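Local structure of dehydroascorbate reductase (Chlamydomonas reinhardtii, 5XFT) at residues A50-A55 / V60-E65; E41-D44 / K48-W51; L28-A33 / V80-Q85; K17-P22 / T204-A209; P160-A165 / K186-L191. The protein probably reduces L-dehydroascorbate to L-ascorbate, oxidising two glutathione molecules to glutathione disulfide. All coordinates share one frame; numbering follows the deposited sequence.

Contact 1. Residues A50-A55 / V60-E65; sequences AWLLEA and VPVIKE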
# COMPACT_ATOMS: atom_id res chain seq x y z
N ALA A 50 22.78 -9.71 -3.38
CA ALA A 50 23.59 -9.33 -2.23
C ALA A 50 23.65 -7.83 -2.03
O ALA A 50 23.74 -7.36 -0.89
CB ALA A 50 25.00 -9.90 -2.38
N TRP A 51 23.59 -7.04 -3.11
CA TRP A 51 23.70 -5.59 -2.95
C TRP A 51 22.49 -5.02 -2.24
O TRP A 51 22.58 -3.94 -1.63
CB TRP A 51 23.88 -4.91 -4.32
CG TRP A 51 22.73 -5.07 -5.26
CD1 TRP A 51 22.62 -5.99 -6.27
CD2 TRP A 51 21.52 -4.30 -5.28
NE1 TRP A 51 21.41 -5.84 -6.91
CE2 TRP A 51 20.72 -4.81 -6.33
CE3 TRP A 51 21.03 -3.24 -4.51
CZ2 TRP A 51 19.46 -4.29 -6.63
CZ3 TRP A 51 19.77 -2.72 -4.82
CH2 TRP A 51 19.00 -3.25 -5.86
N LEU A 52 21.35 -5.72 -2.28
CA LEU A 52 20.15 -5.19 -1.65
C LEU A 52 20.25 -5.24 -0.12
O LEU A 52 19.60 -4.44 0.57
CB LEU A 52 18.94 -5.97 -2.15
CG LEU A 52 17.57 -5.47 -1.70
CD1 LEU A 52 17.22 -4.20 -2.45
CD2 LEU A 52 16.55 -6.55 -1.95
N LEU A 53 21.06 -6.15 0.41
CA LEU A 53 21.37 -6.16 1.84
C LEU A 53 22.04 -4.85 2.26
O LEU A 53 21.66 -4.25 3.27
CB LEU A 53 22.25 -7.36 2.18
CG LEU A 53 22.65 -7.52 3.64
CD1 LEU A 53 21.45 -7.98 4.48
CD2 LEU A 53 23.84 -8.47 3.79
N GLU A 54 23.02 -4.39 1.48
CA GLU A 54 23.67 -3.11 1.79
C GLU A 54 22.75 -1.93 1.52
O GLU A 54 22.74 -0.96 2.29
CB GLU A 54 24.97 -2.96 0.99
CG GLU A 54 25.57 -1.56 1.06
CD GLU A 54 25.85 -1.08 2.49
OE1 GLU A 54 26.46 -1.85 3.26
OE2 GLU A 54 25.44 0.05 2.84
N ALA A 55 21.99 -1.96 0.43
CA ALA A 55 21.22 -0.77 0.08
C ALA A 55 20.07 -0.55 1.05
O ALA A 55 19.71 0.60 1.33
CB ALA A 55 20.68 -0.89 -1.35
N VAL A 60 12.47 -4.05 0.24
CA VAL A 60 11.92 -3.31 -0.87
C VAL A 60 10.77 -2.53 -0.24
O VAL A 60 10.26 -2.94 0.80
CB VAL A 60 11.46 -4.25 -2.00
CG1 VAL A 60 12.67 -4.96 -2.63
CG2 VAL A 60 10.48 -5.27 -1.47
N PRO A 61 10.33 -1.42 -0.86
CA PRO A 61 10.78 -0.85 -2.13
C PRO A 61 12.14 -0.19 -2.07
O PRO A 61 12.56 0.32 -1.02
CB PRO A 61 9.74 0.24 -2.41
CG PRO A 61 9.18 0.57 -1.09
CD PRO A 61 9.16 -0.70 -0.31
N VAL A 62 12.83 -0.18 -3.21
CA VAL A 62 14.00 0.66 -3.41
C VAL A 62 13.80 1.35 -4.75
O VAL A 62 13.23 0.76 -5.66
CB VAL A 62 15.31 -0.17 -3.37
CG1 VAL A 62 16.52 0.73 -3.55
CG2 VAL A 62 15.44 -0.95 -2.06
N ILE A 63 14.22 2.61 -4.86
CA ILE A 63 14.21 3.26 -6.16
C ILE A 63 15.63 3.63 -6.54
O ILE A 63 16.55 3.65 -5.72
CB ILE A 63 13.31 4.51 -6.22
CG1 ILE A 63 13.92 5.68 -5.45
CG2 ILE A 63 11.88 4.21 -5.79
CD1 ILE A 63 13.58 7.01 -6.09
N LYS A 64 15.80 3.92 -7.83
CA LYS A 64 17.10 4.26 -8.40
C LYS A 64 16.80 5.14 -9.61
O LYS A 64 16.39 4.64 -10.66
CB LYS A 64 17.88 3.01 -8.78
CG LYS A 64 19.30 3.25 -9.26
CD LYS A 64 20.19 3.67 -8.12
CE LYS A 64 21.63 3.26 -8.37
NZ LYS A 64 22.20 3.93 -9.57
N GLU A 65 17.00 6.44 -9.45
CA GLU A 65 16.58 7.39 -10.48
C GLU A 65 17.51 7.45 -11.67
O GLU A 65 17.20 8.12 -12.66
CB GLU A 65 16.43 8.78 -9.87
CG GLU A 65 15.58 8.79 -8.61
CD GLU A 65 15.17 10.18 -8.20
OE1 GLU A 65 14.11 10.65 -8.67
OE2 GLU A 65 15.89 10.80 -7.40
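Beside the place where L52 meets V60 and V62 stands the one aromatic ring of these two segments, the indole of W51. The CB of L52 lies over one of its faces, offset toward the rim. The methyl of A55 sits at its edge, in plane. Beyond this pair of segments the indole stacks with Y71 and takes an edge-to-face contact with Y8. The contact itself is made by methyl groups. L52 reaches out with its CG anti to the backbone N (chi1 -174°) and spreads its two branches over two valines. CD1 of L52 touches CG2 of V62 at 3.7 Å, and the two side chains run antiparallel alongside each other. CD2 of L52 lies 4.2 Å from CG1 of V60. No hydrogen bond joins the segments. P61, between the two valines, follows a cis peptide bond and turns its CB away from helix 50-56. This is consistent with the cis-proline of thioredoxin-like domains, and both V60 and P61 touch C24 of helix 22-33. The contact therefore lays helix 50-56 against strand 62-64 and the turn before it. I43 of strand 38-43 packs on L52 and V60, and strand 5-12 pairs with strand 62-64.

Contact 2. Residues E41-D44 / K48-W51; sequences EYID and KPAW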
# COMPACT_ATOMS: atom_id res chain seq x y z
N GLU A 41 11.52 -3.47 -11.39
CA GLU A 41 12.43 -4.60 -11.30
C GLU A 41 11.96 -5.47 -10.14
O GLU A 41 11.77 -4.97 -9.03
CB GLU A 41 13.87 -4.12 -11.09
CG GLU A 41 14.92 -5.03 -11.70
CD GLU A 41 14.99 -4.90 -13.19
OE1 GLU A 41 14.74 -5.92 -13.86
OE2 GLU A 41 15.27 -3.79 -13.69
N TYR A 42 11.74 -6.75 -10.41
CA TYR A 42 11.16 -7.65 -9.42
C TYR A 42 12.24 -8.35 -8.62
O TYR A 42 13.18 -8.91 -9.19
CB TYR A 42 10.27 -8.69 -10.10
CG TYR A 42 9.17 -8.07 -10.89
CD1 TYR A 42 8.19 -7.33 -10.25
CD2 TYR A 42 9.11 -8.19 -12.27
CE1 TYR A 42 7.17 -6.75 -10.96
CE2 TYR A 42 8.09 -7.60 -12.99
CZ TYR A 42 7.12 -6.88 -12.33
OH TYR A 42 6.10 -6.28 -13.02
N ILE A 43 12.11 -8.29 -7.30
CA ILE A 43 13.00 -9.02 -6.40
C ILE A 43 12.27 -10.28 -5.96
O ILE A 43 11.14 -10.21 -5.45
CB ILE A 43 13.39 -8.17 -5.19
CG1 ILE A 43 14.05 -6.85 -5.63
CG2 ILE A 43 14.30 -8.97 -4.26
CD1 ILE A 43 15.43 -6.99 -6.20
N ASP A 44 12.90 -11.42 -6.18
CA ASP A 44 12.41 -12.69 -5.67
C ASP A 44 12.89 -12.85 -4.23
O ASP A 44 14.10 -12.95 -4.00
CB ASP A 44 12.89 -13.83 -6.57
CG ASP A 44 12.69 -15.21 -5.97
OD1 ASP A 44 13.40 -16.13 -6.41
OD2 ASP A 44 11.85 -15.38 -5.06
N LYS A 48 17.36 -12.96 -3.08
CA LYS A 48 17.60 -11.53 -3.17
C LYS A 48 19.05 -11.25 -3.51
O LYS A 48 19.94 -12.00 -3.09
CB LYS A 48 17.24 -10.85 -1.85
CG LYS A 48 15.78 -10.99 -1.47
CD LYS A 48 15.44 -10.17 -0.23
CE LYS A 48 15.66 -10.95 1.05
NZ LYS A 48 14.72 -10.45 2.10
N PRO A 49 19.34 -10.20 -4.28
CA PRO A 49 20.73 -9.92 -4.63
C PRO A 49 21.49 -9.38 -3.43
O PRO A 49 20.94 -8.67 -2.58
CB PRO A 49 20.61 -8.87 -5.74
CG PRO A 49 19.34 -8.17 -5.43
CD PRO A 49 18.42 -9.22 -4.87
N ALA A 50 22.78 -9.71 -3.38
CA ALA A 50 23.59 -9.33 -2.23
C ALA A 50 23.65 -7.83 -2.03
O ALA A 50 23.74 -7.36 -0.89
CB ALA A 50 25.00 -9.90 -2.38
N TRP A 51 23.59 -7.04 -3.11
CA TRP A 51 23.70 -5.59 -2.95
C TRP A 51 22.49 -5.02 -2.24
O TRP A 51 22.58 -3.94 -1.63
CB TRP A 51 23.88 -4.91 -4.32
CG TRP A 51 22.73 -5.07 -5.26
CD1 TRP A 51 22.62 -5.99 -6.27
CD2 TRP A 51 21.52 -4.30 -5.28
NE1 TRP A 51 21.41 -5.84 -6.91
CE2 TRP A 51 20.72 -4.81 -6.33
CE3 TRP A 51 21.03 -3.24 -4.51
CZ2 TRP A 51 19.46 -4.29 -6.63
CZ3 TRP A 51 19.77 -2.72 -4.82
CH2 TRP A 51 19.00 -3.25 -5.86
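I43 carries the apolar part of this contact and meets both K48 and P49. Its CG2 touches CG of K48 at 3.7 Å. Its CD1 lies 4.0 Å from CD of P49. Each of these two pairs of side chains crosses at about a right angle. The torsion of I43 sets its two branches: CG2, anti to the backbone N, meets the lysine stem and also borders the proline CD, while CG1 lies anti to the carbonyl carbon (chi1 -56°) and carries CD1 to the proline ring. CG of K48 also rests in van der Waals contact with O of D44, at 3.6 Å. P49 in turn sets its CG over a face of the W51 ring, 3.3 Å above the plane and offset toward the rim. Cutting I43 back to an alanine is likely to open a gap beside P49 and leave the K48 stem without its apolar support.

The polar part is slight. K48 N is 3.4 Å from D44 O, but the angle is too poor for a hydrogen bond. The charged ends turn to the residues nearby: D44 OD2 accepts from the backbone N of D46, K48 makes a cation-pi contact with F45, and NZ of K48 makes a weak hydrogen bond to O of G58. The chemistry implies that strand 38-43 and the approach to helix 50-56 are held together by aliphatic packing, not by direct polar bonds between them.

Contact 3. Residues L28-A33 / V80-Q85; sequences LLAYEA and VHLEKQ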
# COMPACT_ATOMS: atom_id res chain seq x y z
N LEU A 28 4.43 2.58 -5.76
CA LEU A 28 3.88 2.45 -7.11
C LEU A 28 2.66 3.33 -7.32
O LEU A 28 2.53 4.00 -8.35
CB LEU A 28 3.52 0.99 -7.39
CG LEU A 28 4.64 -0.04 -7.35
CD1 LEU A 28 4.06 -1.41 -7.52
CD2 LEU A 28 5.62 0.26 -8.44
N LEU A 29 1.73 3.30 -6.36
CA LEU A 29 0.56 4.17 -6.45
C LEU A 29 0.97 5.64 -6.46
O LEU A 29 0.36 6.46 -7.16
CB LEU A 29 -0.42 3.89 -5.31
CG LEU A 29 -1.21 2.58 -5.37
CD1 LEU A 29 -2.01 2.37 -4.12
CD2 LEU A 29 -2.11 2.57 -6.57
N ALA A 30 2.00 6.00 -5.70
CA ALA A 30 2.49 7.38 -5.72
C ALA A 30 2.98 7.77 -7.11
O ALA A 30 2.66 8.86 -7.60
CB ALA A 30 3.60 7.56 -4.69
N TYR A 31 3.74 6.89 -7.77
CA TYR A 31 4.23 7.20 -9.11
C TYR A 31 3.08 7.28 -10.12
O TYR A 31 3.09 8.15 -11.01
CB TYR A 31 5.26 6.16 -9.55
CG TYR A 31 6.66 6.52 -9.14
CD1 TYR A 31 7.09 6.36 -7.83
CD2 TYR A 31 7.56 7.03 -10.07
CE1 TYR A 31 8.37 6.70 -7.45
CE2 TYR A 31 8.85 7.37 -9.70
CZ TYR A 31 9.25 7.21 -8.39
OH TYR A 31 10.53 7.55 -8.02
N GLU A 32 2.10 6.38 -10.01
CA GLU A 32 0.96 6.42 -10.91
C GLU A 32 0.14 7.70 -10.72
O GLU A 32 -0.36 8.28 -11.70
CB GLU A 32 0.08 5.19 -10.69
CG GLU A 32 0.72 3.90 -11.15
CD GLU A 32 0.65 3.73 -12.66
OE1 GLU A 32 -0.23 4.36 -13.28
OE2 GLU A 32 1.48 2.98 -13.22
N ALA A 33 -0.00 8.14 -9.47
CA ALA A 33 -0.81 9.32 -9.19
C ALA A 33 -0.21 10.58 -9.80
O ALA A 33 -0.95 11.46 -10.26
CB ALA A 33 -0.97 9.50 -7.68
N VAL A 80 8.27 11.13 0.18
CA VAL A 80 8.52 12.53 0.54
C VAL A 80 9.53 13.15 -0.43
O VAL A 80 9.34 14.29 -0.89
CB VAL A 80 8.99 12.63 2.00
CG1 VAL A 80 9.42 14.05 2.32
CG2 VAL A 80 7.88 12.18 2.92
N HIS A 81 10.60 12.43 -0.75
CA HIS A 81 11.51 12.86 -1.81
C HIS A 81 10.76 13.08 -3.11
O HIS A 81 11.01 14.04 -3.85
CB HIS A 81 12.61 11.80 -1.99
CG HIS A 81 13.39 11.94 -3.25
ND1 HIS A 81 14.63 12.53 -3.30
CD2 HIS A 81 13.11 11.56 -4.52
CE1 HIS A 81 15.08 12.51 -4.54
NE2 HIS A 81 14.18 11.93 -5.30
N LEU A 82 9.81 12.19 -3.41
CA LEU A 82 8.99 12.33 -4.60
C LEU A 82 8.23 13.65 -4.58
O LEU A 82 8.23 14.39 -5.56
CB LEU A 82 8.03 11.14 -4.68
CG LEU A 82 7.13 11.05 -5.91
CD1 LEU A 82 7.97 10.91 -7.16
CD2 LEU A 82 6.17 9.89 -5.78
N GLU A 83 7.58 13.96 -3.45
CA GLU A 83 6.80 15.19 -3.37
C GLU A 83 7.69 16.43 -3.43
O GLU A 83 7.25 17.48 -3.93
CB GLU A 83 5.96 15.19 -2.10
CG GLU A 83 4.75 16.12 -2.15
CD GLU A 83 3.62 15.56 -2.97
OE1 GLU A 83 3.52 14.33 -3.05
OE2 GLU A 83 2.82 16.36 -3.51
N LYS A 84 8.92 16.35 -2.93
CA LYS A 84 9.81 17.50 -3.00
C LYS A 84 10.30 17.73 -4.43
O LYS A 84 10.35 18.87 -4.90
CB LYS A 84 11.00 17.30 -2.06
CG LYS A 84 11.89 18.52 -1.94
CD LYS A 84 13.11 18.22 -1.08
CE LYS A 84 14.06 19.41 -1.04
NZ LYS A 84 15.38 19.06 -0.44
N GLN A 85 10.66 16.65 -5.14
CA GLN A 85 11.20 16.82 -6.48
C GLN A 85 10.12 17.09 -7.52
O GLN A 85 10.39 17.75 -8.53
CB GLN A 85 12.01 15.58 -6.88
CG GLN A 85 13.19 15.30 -5.97
CD GLN A 85 14.10 16.51 -5.79
OE1 GLN A 85 14.34 16.96 -4.66
NE2 GLN A 85 14.61 17.04 -6.90
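A30 and Y31 meet L82 where helix 22-33 packs on helix 75-85, the two helices that flank the same face of the sheet in the thioredoxin-like N-terminal domain of the glutathione S-transferase superfamily. The leucine does the work for its helix. Its CG is anti to the backbone N (chi1 -177°), and this extends both methyls across the gap between the helices. CD2 of L82 touches CB of A30 at 3.6 Å and lies 4.1 Å from the backbone C of the same alanine. The small side chain of A30 thus lets the methyl come close to the backbone of helix 22-33. The other branch, CD1 of L82, sits over one face of the Y31 ring. It lies 4.1 Å above the ring plane, offset toward the rim, and CZ of Y31 is its nearest ring atom. The leucine comes slantwise over the ring. CD2 of L82 also approaches CD1 of Y31, at 4.2 Å. In the main the two methyls divide: CD2 goes to the alanine and CD1 to the ring face. The meeting is apolar and buried, and no hydrogen bond links the two segments.

K34 and L36, in the loop after helix 22-33, also touch L82. On the sheet side Y31 packs on T5 and I7 of strand 5-12. L29 faces the other domain, on C156 and P160 of helix 153-173.

Contact 4. Residues K17-P22 / T204-A209; sequences KLLDCP and TEAIIA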
# COMPACT_ATOMS: atom_id res chain seq x y z
N LYS A 17 5.98 -10.80 -12.96
CA LYS A 17 4.74 -10.71 -12.20
C LYS A 17 4.96 -9.94 -10.90
O LYS A 17 5.80 -10.33 -10.08
CB LYS A 17 4.18 -12.10 -11.91
CG LYS A 17 2.83 -12.09 -11.23
CD LYS A 17 2.45 -13.47 -10.75
CE LYS A 17 1.09 -13.45 -10.08
NZ LYS A 17 0.74 -14.78 -9.50
N LEU A 18 4.19 -8.87 -10.71
CA LEU A 18 4.22 -8.09 -9.48
C LEU A 18 3.54 -8.86 -8.36
O LEU A 18 2.51 -9.50 -8.56
CB LEU A 18 3.52 -6.74 -9.69
CG LEU A 18 3.22 -5.87 -8.47
CD1 LEU A 18 4.51 -5.47 -7.73
CD2 LEU A 18 2.43 -4.62 -8.85
N LEU A 19 4.13 -8.79 -7.16
CA LEU A 19 3.52 -9.42 -6.00
C LEU A 19 2.96 -8.36 -5.05
O LEU A 19 2.70 -7.22 -5.46
CB LEU A 19 4.53 -10.37 -5.35
CG LEU A 19 4.77 -11.65 -6.19
CD1 LEU A 19 5.62 -12.67 -5.45
CD2 LEU A 19 3.45 -12.27 -6.69
N ASP A 20 2.80 -8.73 -3.77
CA ASP A 20 1.76 -8.15 -2.92
C ASP A 20 2.25 -7.14 -1.88
O ASP A 20 1.44 -6.71 -1.05
CB ASP A 20 1.01 -9.27 -2.21
CG ASP A 20 1.93 -10.08 -1.31
OD1 ASP A 20 2.97 -10.55 -1.81
OD2 ASP A 20 1.63 -10.22 -0.10
N CYS A 21 3.52 -6.76 -1.88
CA CYS A 21 4.03 -5.91 -0.80
C CYS A 21 3.28 -4.59 -0.74
O CYS A 21 3.26 -3.85 -1.73
CB CYS A 21 5.52 -5.64 -0.96
SG CYS A 21 6.16 -4.50 0.30
N PRO A 22 2.65 -4.25 0.39
CA PRO A 22 1.85 -3.01 0.44
C PRO A 22 2.68 -1.74 0.44
O PRO A 22 2.16 -0.68 0.07
CB PRO A 22 1.05 -3.16 1.75
CG PRO A 22 1.91 -4.05 2.60
CD PRO A 22 2.58 -5.01 1.65
N THR A 204 -5.81 -10.77 -5.51
CA THR A 204 -6.09 -11.28 -4.17
C THR A 204 -5.29 -12.54 -3.86
O THR A 204 -4.93 -12.77 -2.70
CB THR A 204 -7.58 -11.54 -3.98
OG1 THR A 204 -7.98 -12.69 -4.75
CG2 THR A 204 -8.41 -10.33 -4.42
N GLU A 205 -5.01 -13.37 -4.86
CA GLU A 205 -4.21 -14.57 -4.59
C GLU A 205 -2.80 -14.19 -4.21
O GLU A 205 -2.17 -14.86 -3.39
CB GLU A 205 -4.18 -15.52 -5.79
CG GLU A 205 -5.49 -15.72 -6.53
CD GLU A 205 -5.91 -14.49 -7.34
OE1 GLU A 205 -6.98 -13.93 -7.03
OE2 GLU A 205 -5.18 -14.10 -8.28
N ALA A 206 -2.25 -13.14 -4.83
CA ALA A 206 -0.94 -12.66 -4.41
C ALA A 206 -0.95 -12.31 -2.93
O ALA A 206 -0.02 -12.66 -2.19
CB ALA A 206 -0.51 -11.47 -5.26
N ILE A 207 -2.02 -11.66 -2.46
CA ILE A 207 -2.15 -11.33 -1.04
C ILE A 207 -2.22 -12.60 -0.21
O ILE A 207 -1.52 -12.75 0.80
CB ILE A 207 -3.38 -10.44 -0.81
CG1 ILE A 207 -3.32 -9.21 -1.72
CG2 ILE A 207 -3.48 -10.04 0.65
CD1 ILE A 207 -4.57 -8.32 -1.65
N ILE A 208 -3.09 -13.54 -0.62
CA ILE A 208 -3.27 -14.78 0.13
C ILE A 208 -1.96 -15.54 0.22
O ILE A 208 -1.55 -15.98 1.30
CB ILE A 208 -4.38 -15.64 -0.50
CG1 ILE A 208 -5.70 -14.88 -0.58
CG2 ILE A 208 -4.56 -16.93 0.26
CD1 ILE A 208 -6.04 -14.13 0.68
N ALA A 209 -1.28 -15.71 -0.91
CA ALA A 209 -0.01 -16.43 -0.93
C ALA A 209 1.04 -15.70 -0.09
O ALA A 209 1.83 -16.35 0.60
CB ALA A 209 0.48 -16.59 -2.37
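D20 and L19 meet A206 and I207 across this contact, with D20 at its centre. The carboxylate of D20 comes up to the backbone carbonyl of A206, with CG 3.4 Å from A206 O. Oxygens face oxygen here: OD2 of D20 is 3.6 Å and OD1 3.7 Å from A206 O. This approach is probably not attractive in itself. CB of D20 also lies 4.1 Å from CB of A206 and 3.9 Å from N of I207. The group gets there because its CG stands between the backbone N and the carbonyl carbon (chi1 61°). L19 adds an apolar touch, its CD2 4.3 Å from CB of A206.

In the next shell, D20 OD1 makes a long, weak ion pair with K10 NZ, whose charge may offset the facing oxygens. Y202 touches both D20 and I207, and D20 O takes a weak hydrogen bond from NE2 of H164. Shortening D20 to an alanine would probably leave K10 without this partner and lose the packing made beyond CB. C21, next to D20, N-caps helix 22-33, consistent with the cysteine that starts a thioredoxin-type CxxC motif. The contact places helix 204-212 near the chain's end against the loop between strand 17-18 and helix 22-33, with H164 of helix 153-173 packed on I207.

Contact 5. Residues P160-A165 / K186-L191; sequences PKLYHA and KYLAAL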
# COMPACT_ATOMS: atom_id res chain seq x y z
N PRO A 160 -3.43 0.25 0.07
CA PRO A 160 -2.88 -1.12 0.07
C PRO A 160 -3.11 -1.86 1.38
O PRO A 160 -3.45 -3.05 1.35
CB PRO A 160 -1.39 -0.89 -0.21
CG PRO A 160 -1.35 0.41 -0.94
CD PRO A 160 -2.41 1.24 -0.28
N LYS A 161 -2.92 -1.19 2.52
CA LYS A 161 -3.16 -1.85 3.80
C LYS A 161 -4.62 -2.30 3.93
O LYS A 161 -4.89 -3.41 4.40
CB LYS A 161 -2.78 -0.92 4.95
CG LYS A 161 -1.37 -0.39 4.85
CD LYS A 161 -0.99 0.45 6.06
CE LYS A 161 0.36 1.12 5.85
NZ LYS A 161 0.80 1.89 7.05
N LEU A 162 -5.56 -1.46 3.50
CA LEU A 162 -6.97 -1.85 3.56
C LEU A 162 -7.25 -3.01 2.61
O LEU A 162 -8.04 -3.91 2.94
CB LEU A 162 -7.85 -0.65 3.23
CG LEU A 162 -9.36 -0.85 3.24
CD1 LEU A 162 -9.85 -1.10 4.65
CD2 LEU A 162 -10.05 0.35 2.63
N TYR A 163 -6.63 -2.99 1.43
CA TYR A 163 -6.75 -4.10 0.48
C TYR A 163 -6.35 -5.42 1.13
O TYR A 163 -7.12 -6.40 1.13
CB TYR A 163 -5.87 -3.80 -0.73
CG TYR A 163 -6.11 -4.64 -1.97
CD1 TYR A 163 -7.31 -5.32 -2.16
CD2 TYR A 163 -5.13 -4.77 -2.93
CE1 TYR A 163 -7.51 -6.08 -3.29
CE2 TYR A 163 -5.32 -5.52 -4.06
CZ TYR A 163 -6.51 -6.18 -4.24
OH TYR A 163 -6.69 -6.94 -5.37
N HIS A 164 -5.14 -5.44 1.71
CA HIS A 164 -4.69 -6.62 2.43
C HIS A 164 -5.65 -7.00 3.55
O HIS A 164 -5.92 -8.19 3.77
CB HIS A 164 -3.29 -6.38 3.00
CG HIS A 164 -2.20 -6.56 2.00
ND1 HIS A 164 -1.22 -7.53 2.12
CD2 HIS A 164 -1.91 -5.88 0.86
CE1 HIS A 164 -0.39 -7.45 1.10
NE2 HIS A 164 -0.79 -6.46 0.32
N ALA A 165 -6.18 -6.00 4.26
CA ALA A 165 -7.04 -6.29 5.40
C ALA A 165 -8.31 -7.01 4.97
O ALA A 165 -8.63 -8.09 5.49
CB ALA A 165 -7.38 -4.99 6.15
N LYS A 186 -17.67 2.28 -0.64
CA LYS A 186 -17.54 3.10 -1.85
C LYS A 186 -16.10 3.55 -2.07
O LYS A 186 -15.72 3.79 -3.21
CB LYS A 186 -18.49 4.30 -1.82
CG LYS A 186 -18.77 4.87 -0.45
CD LYS A 186 -19.89 5.91 -0.48
CE LYS A 186 -21.25 5.30 -0.83
NZ LYS A 186 -22.30 6.34 -1.05
N TYR A 187 -15.30 3.66 -1.00
CA TYR A 187 -13.87 3.90 -1.18
C TYR A 187 -13.23 2.77 -1.97
O TYR A 187 -12.51 3.00 -2.95
CB TYR A 187 -13.20 4.07 0.18
CG TYR A 187 -11.71 4.37 0.16
CD1 TYR A 187 -11.22 5.53 -0.41
CD2 TYR A 187 -10.81 3.50 0.76
CE1 TYR A 187 -9.86 5.81 -0.40
CE2 TYR A 187 -9.45 3.77 0.77
CZ TYR A 187 -8.98 4.92 0.19
OH TYR A 187 -7.62 5.17 0.21
N LEU A 188 -13.51 1.52 -1.58
CA LEU A 188 -12.95 0.39 -2.30
C LEU A 188 -13.43 0.37 -3.75
O LEU A 188 -12.63 0.19 -4.67
CB LEU A 188 -13.30 -0.92 -1.59
CG LEU A 188 -12.40 -1.20 -0.38
CD1 LEU A 188 -13.13 -1.99 0.69
CD2 LEU A 188 -11.12 -1.92 -0.81
N ALA A 189 -14.73 0.57 -3.98
CA ALA A 189 -15.23 0.60 -5.36
C ALA A 189 -14.54 1.70 -6.16
O ALA A 189 -14.16 1.50 -7.33
CB ALA A 189 -16.74 0.79 -5.37
N ALA A 190 -14.37 2.88 -5.56
CA ALA A 190 -13.71 3.99 -6.24
C ALA A 190 -12.28 3.64 -6.61
O ALA A 190 -11.84 3.91 -7.74
CB ALA A 190 -13.76 5.24 -5.36
N LEU A 191 -11.53 3.05 -5.67
CA LEU A 191 -10.15 2.65 -5.96
C LEU A 191 -10.10 1.63 -7.08
O LEU A 191 -9.29 1.74 -8.01
CB LEU A 191 -9.48 2.09 -4.71
CG LEU A 191 -9.13 3.09 -3.62
CD1 LEU A 191 -8.85 2.37 -2.33
CD2 LEU A 191 -7.93 3.89 -4.04
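L162 and Y187 reach for each other with the same first torsion. In both, CG is anti to the backbone N, at chi1 -180° for L162 and -178° for Y187. L188 differs: its CG lies beside its own backbone N (chi1 -79°). The result is that one methyl, CD2 of L162, is received by two neighbouring residues of helix 182-193. It touches CD2 of Y187 at 3.7 Å and CE2 of Y187 at 3.9 Å. The methyl comes at the edge of the tyrosine ring, near its plane, and not over a face. One face of that ring is taken instead by L191 of its own helix, whose CD1 lies 3.4 Å above the plane, offset toward the rim. The same L162 methyl also meets CG of L188 at 4.1 Å. The ring edge and the branch point of the leucine thus make the seat for CD2 of L162. The touch is wholly apolar. The hydroxyl of Y187 is hydrogen-bonded to OD1 of D155, and F146 meets its ring edge-to-face; both would tend to fix the ring's rotation.

The contact belongs to the all-helical C-terminal domain. It joins helix 182-193 to the middle of helix 153-173, which is kinked at P160. Other sides of helix 153-173 are also in use. P160 packs on P22 and H25 of helix 22-33, K161 on helix 103-112, and Y163 on helix 204-212.

In the fold
Contacts 1, 3, 4 and 5 are buried; contact 2 is only partly so and includes the exposed K48. Contacts 1 and 2 lie side by side, centres about 8 Å apart. They share helix 50-56 and meet through one isoleucine of strand 38-43. Contact 3 packs helices on the domain-facing side of the N-terminal sheet, while contact 5 lies within the helical domain; the two touch across the domain boundary. Contact 4 bridges the N-terminal domain to the last helix and touches contact 5 through H164. Contacts 1, 3 and 5 are purely apolar, each led by one leucine. Contact 2 adds a lysine stem at the rim, and contact 4 sets a carboxylate against a helix backbone.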